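Local structure of acetyl xylan esterase (Metagenome, 6XYC) at residues A[40-45]-A[116-121]; A[112-117]-A[161-166]; A[226-231]-A[254-259]. The protein removes acetyl and feruloyl groups from xylan, acting as a bifunctional esterase of the alpha/beta-hydrolase superfamily. All blocks are in the same frame, centred on the assembly; numbering follows the deposited sequence.

Overall arrangement
From the N terminus, interaction 1 comes first: strand 39-45 pairs with strand 114-120 and closes a loop of 70 residues that holds helices 56-69 and 89-103 and strand 73-77. Interaction 2 starts where that loop ends, sharing Gly116 and Ile117, and spans a further 43 residues to bring in strand 164-168. The two touch where Thr118 OG1 meets Val166 O. Interaction 3 follows in series, a short loop around helix 236-248 that joins strands 222-227 and 252-257; its centre is about 20 Å from that of interaction 1. None lies within another. Strand 222-227 adjoins 164-168, so all three tie together one continuous sheet.

Interaction 1: residues A[40-45]-A[116-121]; sequences KAIIII and GITGFS. With AES (4-(2-aminoethyl)benzenesulfonyl fluoride), chain B.
Ile43 holds the strands together through both its backbone polar atoms: its N-H runs almost straight (172°) to Gly116 O at 2.8 Å, and its O takes Thr118 N, also at 2.8 Å. Packing is tightest on the face of Ile42, Ile44 and Thr118. There Ile44 CG2 lies alongside Thr118 CG2, 3.6 Å away and pointing the same way, while Thr118 OG1 goes to Val166 O. Ile42 CG2 crosses over to Thr118 CG2 at 3.8 Å, and the chain folds back (chi1 -55°, chi2 -66°), laying Ile42 CD1 against Gly116 CA at 3.9 Å, where a beta carbon on that glycine would collide. Shortening Ile42 to an alanine would take away both that methyl contact and the CD1 cover, and would probably leave a gap over Gly116. In this alpha/beta-hydrolase sheet, strand 114-120 runs into a turn that fits a nucleophile elbow, and Ser121 OG is bonded covalently to the inhibitor sulfur, AES S, at 1.5 Å. Toward that end the pairing slackens. Ile45 N reaches Thr118 O only by a weak, bent bond, and Phe120 N to Ile45 O is weak and long at 3.4 Å. The ring of partly exposed Phe120 leans toward Ile45 O and meets Phe267 edge-to-face.

Interaction 2: residues A[112-117]-A[161-166]; sequences PSFIGI and HVDAVV
Ile117 and Val165 pair in parallel, on strands whose axes approach to 4.9 Å and diverge by 26°. Ile117 N donates to Ala164 O, and Ile117 O takes Val166 N at 3.0 Å. Upstream the regular pairing gives out, and Asp163 stands in for it. Asp163 N donates to Ile115 O at 2.9 Å, and Asp163 OD1 accepts Ile115 N at 2.8 Å on its anti lone pair; one residue thus grips both polar atoms of Ile115. CG lies beside its own backbone N (chi1 -64°), which lets both bonds form. A water bridges OD1 to Pro112 O, and His161 NE2 meets OD2 from above the carboxylate plane, further fixing its turn. Ala164 N, by contrast, is buried with no partner.

The Phe114 ring and the Asp163 side chain run antiparallel alongside each other, ring and carboxylate planes 21° apart; Phe114 CD1 comes 3.7 Å from Asp163 CB, and Phe114 CZ 3.9 Å from Ala164 CB. On the other face Ile117 CG2 touches Val162 CG1 at 3.9 Å and Val165 CG2 at 3.8 Å. Helix 89-103 packs on Ile117 and Val162, helix 269-284 on Phe114 and Ala164. A mostly parallel sheet covered by helices on both faces, with the nucleophile strand next to strand 164-168, is the core of the alpha/beta-hydrolase fold.

Interaction 3: residues A[226-231]-A[254-259]; sequences HGDADN and FISVPG
His226 and Ser256 pair in parallel, as do Gly227 and Val257, and the touching parts of the two chains run 25° apart. Three backbone bonds follow in sequence: His226 N to Ile255 O (3.1 Å), Val257 N to His226 O (2.9 Å) and Asp228 N to Val257 O (2.9 Å). Val257 O also receives a CA-H contact from Gly227.

Beside the first pair, His226 CB meets Phe254 at the ring edge, in its plane, 3.9 Å from Phe254 CE1. The imidazole itself turns away from the strand 254-257, and its two nitrogens are held by Ser238 OG and Val233 O. Phe254 packs on helix 236-248, whose side chains Ser238, Val239 and Lys242 it touches. That helix links the two strands, making this a beta-alpha-beta crossover at the end of the alpha/beta-hydrolase sheet.

Past the last paired residues, Asp228 takes over from the backbone. With chi1 at 70°, CG of Asp228 is flanked by both its backbone N and its carbonyl carbon, which turns the carboxylate across to the other chain. Asp228 OD1 accepts Gly259 N at 2.8 Å, approached from above the carboxylate plane, and OD2 faces Pro258 CA. A water donates to Asp228 OD2 at 2.7 Å and lies 2.6 Å from Ser256 OG, a hydroxyl that also bonds to His235 NE2. Ala229 CB rests near the Gly259 carbonyl carbon at this solvent-exposed end.

The turn then carries the chain to Asp230, whose N bonds back to Gly227 O. Asp230 OD2 holds His262 ND1, and His262 in turn reaches Ser121 OG by a weak bond, geometry consistent with a Ser-His-Asp catalytic triad. Asp230 OD1 accepts the backbone N-H groups of Val232 and Val233.

Interaction 1: residues A[40-45]-A[116-121]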
loop_
_atom_site.group_PDB
_atom_site.type_symbol
_atom_site.label_atom_id
_atom_site.label_comp_id
_atom_site.label_asym_id
_atom_site.label_seq_id
_atom_site.Cartn_x
_atom_site.Cartn_y
_atom_site.Cartn_z
ATOM N N LYS A 40 13.764 -4.281 11.209
ATOM C CA LYS A 40 13.309 -3.944 9.867
ATOM C C LYS A 40 11.809 -3.669 9.894
ATOM O O LYS A 40 11.074 -4.195 10.734
ATOM C CB LYS A 40 13.638 -5.082 8.897
ATOM C CG LYS A 40 15.023 -5.688 9.113
ATOM C CD LYS A 40 15.940 -5.512 7.899
ATOM C CE LYS A 40 17.387 -5.837 8.244
ATOM N NZ LYS A 40 17.913 -7.000 7.471
ATOM N N ALA A 41 11.354 -2.820 8.974
ATOM C CA ALA A 41 10.031 -2.228 9.086
ATOM C C ALA A 41 9.132 -2.596 7.912
ATOM O O ALA A 41 9.582 -2.729 6.767
ATOM C CB ALA A 41 10.118 -0.697 9.193
ATOM N N ILE A 42 7.841 -2.749 8.218
ATOM C CA ILE A 42 6.802 -2.957 7.212
ATOM C C ILE A 42 5.712 -1.918 7.447
ATOM O O ILE A 42 5.148 -1.848 8.548
ATOM C CB ILE A 42 6.198 -4.369 7.274
ATOM C CG1 ILE A 42 7.293 -5.436 7.166
ATOM C CG2 ILE A 42 5.150 -4.543 6.171
ATOM C CD1 ILE A 42 8.000 -5.478 5.832
ATOM N N ILE A 43 5.409 -1.127 6.419
ATOM C CA ILE A 43 4.290 -0.192 6.455
ATOM C C ILE A 43 3.054 -0.901 5.921
ATOM O O ILE A 43 3.100 -1.549 4.867
ATOM C CB ILE A 43 4.602 1.068 5.635
ATOM C CG1 ILE A 43 5.713 1.872 6.321
ATOM C CG2 ILE A 43 3.351 1.921 5.471
ATOM C CD1 ILE A 43 6.319 2.952 5.457
ATOM N N ILE A 44 1.945 -0.804 6.654
ATOM C CA ILE A 44 0.716 -1.470 6.239
ATOM C C ILE A 44 -0.389 -0.438 6.077
ATOM O O ILE A 44 -0.447 0.567 6.796
ATOM C CB ILE A 44 0.291 -2.579 7.226
ATOM C CG1 ILE A 44 -0.221 -2.000 8.546
ATOM C CG2 ILE A 44 1.456 -3.526 7.500
ATOM C CD1 ILE A 44 -0.792 -3.061 9.489
ATOM N N ILE A 45 -1.293 -0.708 5.134
ATOM C CA ILE A 45 -2.320 0.255 4.743
ATOM C C ILE A 45 -3.652 -0.468 4.584
ATOM O O ILE A 45 -3.757 -1.423 3.804
ATOM C CB ILE A 45 -1.969 0.985 3.431
ATOM C CG1 ILE A 45 -0.530 1.504 3.455
ATOM C CG2 ILE A 45 -2.969 2.129 3.184
ATOM C CD1 ILE A 45 -0.083 2.045 2.107
ATOM N N GLY A 116 9.569 -2.426 3.870
ATOM C CA GLY A 116 8.569 -2.959 2.973
ATOM C C GLY A 116 7.232 -2.275 3.161
ATOM O O GLY A 116 7.022 -1.510 4.103
ATOM N N ILE A 117 6.313 -2.561 2.244
ATOM C CA ILE A 117 4.993 -1.942 2.281
ATOM C C ILE A 117 3.967 -2.949 1.775
ATOM O O ILE A 117 4.231 -3.718 0.845
ATOM C CB ILE A 117 4.970 -0.628 1.471
ATOM C CG1 ILE A 117 3.726 0.187 1.809
ATOM C CG2 ILE A 117 5.045 -0.907 -0.021
ATOM C CD1 ILE A 117 3.790 1.638 1.374
ATOM N N THR A 118 2.796 -2.953 2.411
ATOM C CA THR A 118 1.733 -3.879 2.057
ATOM C C THR A 118 0.396 -3.255 2.437
ATOM O O THR A 118 0.318 -2.396 3.320
ATOM C CB THR A 118 1.907 -5.238 2.763
ATOM O OG1 THR A 118 0.883 -6.145 2.349
ATOM C CG2 THR A 118 1.862 -5.070 4.279
ATOM N N GLY A 119 -0.649 -3.680 1.745
ATOM C CA GLY A 119 -1.992 -3.202 2.019
ATOM C C GLY A 119 -2.977 -4.097 1.306
ATOM O O GLY A 119 -2.602 -4.883 0.426
ATOM N N PHE A 120 -4.250 -3.990 1.691
ATOM C CA PHE A 120 -5.296 -4.770 1.033
ATOM C C PHE A 120 -6.316 -3.856 0.348
ATOM O O PHE A 120 -6.629 -2.779 0.859
ATOM C CB PHE A 120 -5.986 -5.762 2.024
ATOM C CG PHE A 120 -6.401 -5.169 3.348
ATOM C CD1 PHE A 120 -5.503 -5.046 4.394
ATOM C CD2 PHE A 120 -7.715 -4.789 3.555
ATOM C CE1 PHE A 120 -5.898 -4.513 5.601
ATOM C CE2 PHE A 120 -8.110 -4.270 4.759
ATOM C CZ PHE A 120 -7.204 -4.131 5.781
ATOM N N SER A 121 -6.832 -4.300 -0.812
ATOM C CA SER A 121 -7.684 -3.518 -1.693
ATOM C C SER A 121 -7.024 -2.158 -1.905
ATOM O O SER A 121 -5.895 -2.081 -2.410
ATOM C CB SER A 121 -9.100 -3.395 -1.134
ATOM O OG SER A 121 -10.006 -3.095 -2.181
HETATM C C3 AES B . -13.973 -1.353 -4.207
HETATM C C2 AES B . -13.223 -1.859 -3.188
HETATM C C1 AES B . -11.915 -1.499 -3.076
HETATM S S AES B . -11.038 -2.149 -1.729
HETATM O O1S AES B . -10.525 -1.045 -0.875
HETATM O O2S AES B . -11.980 -2.778 -0.808
HETATM C C6 AES B . -11.327 -0.647 -3.955
HETATM C C5 AES B . -12.083 -0.134 -4.988
HETATM C C4 AES B . -13.407 -0.485 -5.107
HETATM C C7 AES B . -14.276 0.076 -6.283
HETATM C C8 AES B . -13.614 -0.255 -7.644
HETATM N N8 AES B . -14.600 -0.042 -8.651
#

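Interaction 2: residues A[112-117]-A[161-166]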
loop_
_atom_site.group_PDB
_atom_site.type_symbol
_atom_site.label_atom_id
_atom_site.label_comp_id
_atom_site.label_asym_id
_atom_site.label_seq_id
_atom_site.Cartn_x
_atom_site.Cartn_y
_atom_site.Cartn_z
ATOM N N PRO A 112 16.368 1.162 9.199
ATOM C CA PRO A 112 15.871 1.699 7.925
ATOM C C PRO A 112 16.499 1.081 6.684
ATOM O O PRO A 112 16.244 1.574 5.581
ATOM C CB PRO A 112 16.230 3.190 8.022
ATOM C CG PRO A 112 17.497 3.203 8.831
ATOM C CD PRO A 112 17.358 2.063 9.829
ATOM N N SER A 113 17.320 0.034 6.816
ATOM C CA SER A 113 17.888 -0.624 5.643
ATOM C C SER A 113 16.860 -1.459 4.892
ATOM O O SER A 113 17.115 -1.849 3.750
ATOM C CB SER A 113 19.068 -1.505 6.052
ATOM O OG SER A 113 18.654 -2.589 6.867
ATOM N N PHE A 114 15.712 -1.742 5.507
ATOM C CA PHE A 114 14.612 -2.406 4.822
ATOM C C PHE A 114 13.296 -1.816 5.296
ATOM O O PHE A 114 12.977 -1.878 6.487
ATOM C CB PHE A 114 14.625 -3.917 5.067
ATOM C CG PHE A 114 13.581 -4.656 4.286
ATOM C CD1 PHE A 114 13.801 -4.991 2.960
ATOM C CD2 PHE A 114 12.366 -4.994 4.864
ATOM C CE1 PHE A 114 12.843 -5.664 2.233
ATOM C CE2 PHE A 114 11.401 -5.670 4.140
ATOM C CZ PHE A 114 11.641 -6.008 2.823
ATOM N N ILE A 115 12.539 -1.242 4.367
ATOM C CA ILE A 115 11.181 -0.772 4.628
ATOM C C ILE A 115 10.309 -1.371 3.535
ATOM O O ILE A 115 10.310 -0.887 2.397
ATOM C CB ILE A 115 11.071 0.754 4.640
ATOM C CG1 ILE A 115 12.017 1.344 5.687
ATOM C CG2 ILE A 115 9.639 1.184 4.926
ATOM C CD1 ILE A 115 11.980 2.866 5.777
ATOM N N GLY A 116 9.569 -2.426 3.870
ATOM C CA GLY A 116 8.569 -2.959 2.973
ATOM C C GLY A 116 7.232 -2.275 3.161
ATOM O O GLY A 116 7.022 -1.510 4.103
ATOM N N ILE A 117 6.313 -2.561 2.244
ATOM C CA ILE A 117 4.993 -1.942 2.281
ATOM C C ILE A 117 3.967 -2.949 1.775
ATOM O O ILE A 117 4.231 -3.718 0.845
ATOM C CB ILE A 117 4.970 -0.628 1.471
ATOM C CG1 ILE A 117 3.726 0.187 1.809
ATOM C CG2 ILE A 117 5.045 -0.907 -0.021
ATOM C CD1 ILE A 117 3.790 1.638 1.374
ATOM N N HIS A 161 11.470 5.838 -0.825
ATOM C CA HIS A 161 11.438 4.574 -1.550
ATOM C C HIS A 161 11.074 3.417 -0.623
ATOM O O HIS A 161 11.300 3.466 0.590
ATOM C CB HIS A 161 12.792 4.318 -2.215
ATOM C CG HIS A 161 13.741 3.520 -1.376
ATOM N ND1 HIS A 161 14.635 4.103 -0.504
ATOM C CD2 HIS A 161 13.945 2.183 -1.289
ATOM C CE1 HIS A 161 15.345 3.159 0.089
ATOM N NE2 HIS A 161 14.942 1.985 -0.367
ATOM N N VAL A 162 10.471 2.385 -1.212
ATOM C CA VAL A 162 10.152 1.144 -0.523
ATOM C C VAL A 162 10.968 0.026 -1.154
ATOM O O VAL A 162 11.316 0.082 -2.337
ATOM C CB VAL A 162 8.642 0.814 -0.575
ATOM C CG1 VAL A 162 7.844 1.805 0.267
ATOM C CG2 VAL A 162 8.149 0.798 -2.012
ATOM N N ASP A 163 11.251 -1.010 -0.362
ATOM C CA ASP A 163 12.169 -2.062 -0.788
ATOM C C ASP A 163 11.473 -3.320 -1.289
ATOM O O ASP A 163 12.113 -4.130 -1.974
ATOM C CB ASP A 163 13.110 -2.449 0.355
ATOM C CG ASP A 163 14.022 -1.318 0.764
ATOM O OD1 ASP A 163 13.940 -0.878 1.926
ATOM O OD2 ASP A 163 14.823 -0.865 -0.076
ATOM N N ALA A 164 10.192 -3.499 -0.971
ATOM C CA ALA A 164 9.432 -4.672 -1.382
ATOM C C ALA A 164 7.961 -4.374 -1.146
ATOM O O ALA A 164 7.613 -3.551 -0.290
ATOM C CB ALA A 164 9.863 -5.925 -0.609
ATOM N N VAL A 165 7.102 -5.038 -1.911
ATOM C CA VAL A 165 5.672 -4.766 -1.885
ATOM C C VAL A 165 4.919 -6.082 -1.791
ATOM O O VAL A 165 5.259 -7.050 -2.478
ATOM C CB VAL A 165 5.215 -3.985 -3.134
ATOM C CG1 VAL A 165 3.698 -3.782 -3.110
ATOM C CG2 VAL A 165 5.949 -2.655 -3.246
ATOM N N VAL A 166 3.892 -6.119 -0.948
ATOM C CA VAL A 166 2.905 -7.198 -0.953
ATOM C C VAL A 166 1.541 -6.570 -1.209
ATOM O O VAL A 166 1.074 -5.734 -0.422
ATOM C CB VAL A 166 2.907 -8.002 0.353
ATOM C CG1 VAL A 166 1.766 -9.013 0.340
ATOM C CG2 VAL A 166 4.237 -8.709 0.530
HETATM O O HOH W 1 15.475 1.154 3.027
#

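Interaction 3: residues A[226-231]-A[254-259]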
loop_
_atom_site.group_PDB
_atom_site.type_symbol
_atom_site.label_atom_id
_atom_site.label_comp_id
_atom_site.label_asym_id
_atom_site.label_seq_id
_atom_site.Cartn_x
_atom_site.Cartn_y
_atom_site.Cartn_z
ATOM N N HIS A 226 -4.457 -12.725 -4.476
ATOM C CA HIS A 226 -5.813 -12.387 -4.888
ATOM C C HIS A 226 -6.676 -13.638 -4.903
ATOM O O HIS A 226 -6.269 -14.673 -5.444
ATOM C CB HIS A 226 -5.810 -11.718 -6.267
ATOM C CG HIS A 226 -6.956 -10.783 -6.490
ATOM N ND1 HIS A 226 -6.781 -9.487 -6.924
ATOM C CD2 HIS A 226 -8.292 -10.958 -6.353
ATOM C CE1 HIS A 226 -7.960 -8.899 -7.033
ATOM N NE2 HIS A 226 -8.894 -9.769 -6.692
ATOM N N GLY A 227 -7.862 -13.535 -4.305
ATOM C CA GLY A 227 -8.790 -14.654 -4.300
ATOM C C GLY A 227 -9.515 -14.758 -5.633
ATOM O O GLY A 227 -9.968 -13.764 -6.199
ATOM N N ASP A 228 -9.611 -15.985 -6.142
ATOM C CA ASP A 228 -10.265 -16.186 -7.431
ATOM C C ASP A 228 -11.787 -16.119 -7.339
ATOM O O ASP A 228 -12.463 -16.313 -8.356
ATOM C CB ASP A 228 -9.804 -17.511 -8.069
ATOM C CG ASP A 228 -10.310 -18.746 -7.345
ATOM O OD1 ASP A 228 -11.275 -18.664 -6.558
ATOM O OD2 ASP A 228 -9.735 -19.826 -7.606
ATOM N N ALA A 229 -12.338 -15.827 -6.159
ATOM C CA ALA A 229 -13.762 -15.552 -6.006
ATOM C C ALA A 229 -13.993 -14.174 -5.396
ATOM O O ALA A 229 -15.019 -13.936 -4.752
ATOM C CB ALA A 229 -14.448 -16.622 -5.156
ATOM N N ASP A 230 -13.049 -13.254 -5.586
ATOM C CA ASP A 230 -13.210 -11.897 -5.074
ATOM C C ASP A 230 -14.331 -11.189 -5.827
ATOM O O ASP A 230 -14.222 -10.947 -7.033
ATOM C CB ASP A 230 -11.900 -11.116 -5.205
ATOM C CG ASP A 230 -11.940 -9.778 -4.490
ATOM O OD1 ASP A 230 -13.012 -9.129 -4.473
ATOM O OD2 ASP A 230 -10.906 -9.358 -3.927
ATOM N N ASN A 231 -15.398 -10.850 -5.110
ATOM C CA ASN A 231 -16.578 -10.227 -5.688
ATOM C C ASN A 231 -16.567 -8.710 -5.550
ATOM O O ASN A 231 -17.602 -8.074 -5.774
ATOM C CB ASN A 231 -17.840 -10.797 -5.031
ATOM C CG ASN A 231 -19.026 -10.849 -5.975
ATOM O OD1 ASN A 231 -18.875 -11.005 -7.185
ATOM N ND2 ASN A 231 -20.223 -10.722 -5.415
ATOM N N PHE A 254 2.779 -14.195 -8.051
ATOM C CA PHE A 254 1.323 -14.087 -8.010
ATOM C C PHE A 254 0.763 -15.355 -7.381
ATOM O O PHE A 254 0.964 -16.458 -7.910
ATOM C CB PHE A 254 0.738 -13.869 -9.406
ATOM C CG PHE A 254 -0.770 -13.813 -9.432
ATOM C CD1 PHE A 254 -1.479 -13.215 -8.398
ATOM C CD2 PHE A 254 -1.478 -14.356 -10.489
ATOM C CE1 PHE A 254 -2.861 -13.171 -8.419
ATOM C CE2 PHE A 254 -2.856 -14.308 -10.518
ATOM C CZ PHE A 254 -3.549 -13.717 -9.483
ATOM N N ILE A 255 0.062 -15.197 -6.259
ATOM C CA ILE A 255 -0.575 -16.303 -5.558
ATOM C C ILE A 255 -2.084 -16.110 -5.648
ATOM O O ILE A 255 -2.626 -15.136 -5.109
ATOM C CB ILE A 255 -0.120 -16.386 -4.095
ATOM C CG1 ILE A 255 1.344 -16.826 -4.023
ATOM C CG2 ILE A 255 -0.994 -17.353 -3.318
ATOM C CD1 ILE A 255 1.965 -16.697 -2.637
ATOM N N SER A 256 -2.754 -17.034 -6.330
ATOM C CA SER A 256 -4.202 -17.032 -6.464
ATOM C C SER A 256 -4.780 -17.923 -5.372
ATOM O O SER A 256 -4.337 -19.061 -5.202
ATOM C CB SER A 256 -4.614 -17.541 -7.849
ATOM O OG SER A 256 -6.017 -17.454 -8.026
ATOM N N VAL A 257 -5.749 -17.399 -4.628
ATOM C CA VAL A 257 -6.348 -18.106 -3.497
ATOM C C VAL A 257 -7.623 -18.781 -3.995
ATOM O O VAL A 257 -8.595 -18.079 -4.330
ATOM C CB VAL A 257 -6.641 -17.154 -2.328
ATOM C CG1 VAL A 257 -7.283 -17.915 -1.170
ATOM C CG2 VAL A 257 -5.361 -16.454 -1.865
ATOM N N PRO A 258 -7.680 -20.117 -4.051
ATOM C CA PRO A 258 -8.884 -20.777 -4.571
ATOM C C PRO A 258 -10.057 -20.599 -3.619
ATOM O O PRO A 258 -9.944 -20.834 -2.413
ATOM C CB PRO A 258 -8.467 -22.248 -4.701
ATOM C CG PRO A 258 -7.366 -22.418 -3.699
ATOM C CD PRO A 258 -6.672 -21.081 -3.575
ATOM N N GLY A 259 -11.187 -20.167 -4.174
ATOM C CA GLY A 259 -12.359 -19.862 -3.380
ATOM C C GLY A 259 -12.234 -18.629 -2.521
ATOM O O GLY A 259 -13.172 -18.320 -1.773
HETATM O O HOH W 2 -7.092 -19.809 -8.320
#